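Side-chain contact in mutual gliding-motility protein MglA (Myxococcus xanthus DK 1622, PDB 6H17), which acts as a GTP-hydrolysing intracellular switch that sets the direction and speed of gliding and coordinates social with adventurous motility: residues G65-R68 with G69-T72. Residues are numbered along the deposited sequence; the frame is centred on the assembly and turned at random.
Sequences GEIR and GFKT
Ile67 and Phe70 are the first and last residues of a type II beta turn, with Arg68 and Gly69 at its corners, in the loop that joins strand 52-62 to strand 71-78 of this small GTPase, away from the nucleotide site. The turn is closed by Phe70 N, which donates to Ile67 O at 3.1 Å with an N-H...O angle of 146°, the donor lying 24° off the carbonyl plane. Gly69, third in the turn, has a positive phi, 87°, a backbone shape that suits glycine because a side chain there would run into Arg68 O.

From CB outward, Ile67 splits its contacts between two residues. CB itself lies 4.0 Å from Thr72 OG1. CG1, set beside the backbone N by a chi1 of -57°, approaches the same hydroxyl oxygen at 3.8 Å, whereas CD1 leads away from residues 69-72; the side chain also packs on Leu188 and Lys192 of helix 176-193. CG2, anti to the backbone N, meets Phe70 CD1 obliquely at 3.9 Å. The Phe70 ring takes Arg68 O at its edge, near the ring plane, and also makes a cation-pi contact with Arg9 while resting on Ile11 of strand 10-18.

Beyond the turn, waters bridge the two arms. One molecule donates to both Gly65 O and Thr72 O. Another accepts from Ile67 N, donates to Phe70 O, and is hydrogen-bonded to Thr72 OG1 at 2.8 Å.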
loop_
_atom_site.group_PDB
_atom_site.type_symbol
_atom_site.label_atom_id
_atom_site.label_comp_id
_atom_site.label_asym_id
_atom_site.label_seq_id
_atom_site.Cartn_x
_atom_site.Cartn_y
_atom_site.Cartn_z
ATOM N N GLY A 65 12.014 -3.151 -9.720
ATOM C CA GLY A 65 12.337 -3.750 -10.992
ATOM C C GLY A 65 12.408 -2.751 -12.132
ATOM O O GLY A 65 12.073 -1.569 -12.023
ATOM N N GLU A 66 12.816 -3.268 -13.267
ATOM C CA GLU A 66 13.106 -2.479 -14.447
ATOM C C GLU A 66 12.228 -2.904 -15.609
ATOM O O GLU A 66 11.862 -4.075 -15.739
ATOM C CB GLU A 66 14.572 -2.752 -14.788
ATOM C CG GLU A 66 15.289 -1.811 -15.696
ATOM C CD GLU A 66 16.770 -2.153 -15.745
ATOM O OE1 GLU A 66 17.595 -1.226 -15.648
ATOM O OE2 GLU A 66 17.093 -3.363 -15.850
ATOM N N ILE A 67 11.853 -1.919 -16.426
ATOM C CA ILE A 67 11.303 -2.091 -17.770
ATOM C C ILE A 67 12.424 -1.693 -18.731
ATOM O O ILE A 67 12.938 -0.565 -18.649
ATOM C CB ILE A 67 10.081 -1.178 -17.972
ATOM C CG1 ILE A 67 9.007 -1.442 -16.911
ATOM C CG2 ILE A 67 9.538 -1.329 -19.376
ATOM C CD1 ILE A 67 8.446 -2.818 -16.979
ATOM N N ARG A 68 12.797 -2.589 -19.643
ATOM C CA ARG A 68 13.925 -2.341 -20.527
ATOM C C ARG A 68 13.709 -1.044 -21.289
ATOM O O ARG A 68 12.640 -0.822 -21.861
ATOM C CB ARG A 68 14.050 -3.506 -21.512
ATOM C CG ARG A 68 14.967 -3.241 -22.682
ATOM C CD ARG A 68 16.374 -3.684 -22.421
ATOM N NE ARG A 68 16.846 -4.483 -23.548
ATOM C CZ ARG A 68 17.041 -5.799 -23.512
ATOM N NH1 ARG A 68 17.460 -6.428 -24.597
ATOM N NH2 ARG A 68 16.835 -6.486 -22.394
ATOM N N GLY A 69 14.738 -0.196 -21.326
ATOM C CA GLY A 69 14.700 1.042 -22.082
ATOM C C GLY A 69 14.114 2.228 -21.349
ATOM O O GLY A 69 13.968 3.297 -21.968
ATOM N N PHE A 70 13.783 2.078 -20.078
ATOM C CA PHE A 70 13.228 3.150 -19.260
ATOM C C PHE A 70 13.902 3.126 -17.893
ATOM O O PHE A 70 14.481 2.113 -17.481
ATOM C CB PHE A 70 11.709 2.967 -19.031
ATOM C CG PHE A 70 10.880 3.091 -20.277
ATOM C CD1 PHE A 70 10.659 1.995 -21.087
ATOM C CD2 PHE A 70 10.315 4.302 -20.637
ATOM C CE1 PHE A 70 9.899 2.108 -22.245
ATOM C CE2 PHE A 70 9.552 4.423 -21.777
ATOM C CZ PHE A 70 9.345 3.330 -22.586
ATOM N N LYS A 71 13.869 4.272 -17.210
ATOM C CA LYS A 71 14.094 4.347 -15.770
ATOM C C LYS A 71 12.719 4.312 -15.120
ATOM O O LYS A 71 11.849 5.122 -15.461
ATOM C CB LYS A 71 14.795 5.666 -15.415
ATOM C CG LYS A 71 14.859 5.999 -13.908
ATOM C CD LYS A 71 15.531 7.355 -13.630
ATOM C CE LYS A 71 14.597 8.531 -13.898
ATOM N NZ LYS A 71 13.601 8.785 -12.807
ATOM N N THR A 72 12.518 3.379 -14.191
ATOM C CA THR A 72 11.244 3.203 -13.530
ATOM C C THR A 72 11.438 3.441 -12.047
ATOM O O THR A 72 12.354 2.885 -11.434
ATOM C CB THR A 72 10.671 1.800 -13.761
ATOM O OG1 THR A 72 10.505 1.592 -15.167
ATOM C CG2 THR A 72 9.332 1.645 -13.070
HETATM O O HOH W 1 11.699 0.494 -10.291
HETATM O O HOH W 2 17.043 1.390 -17.585
HETATM O O HOH W 3 12.990 0.574 -15.867
#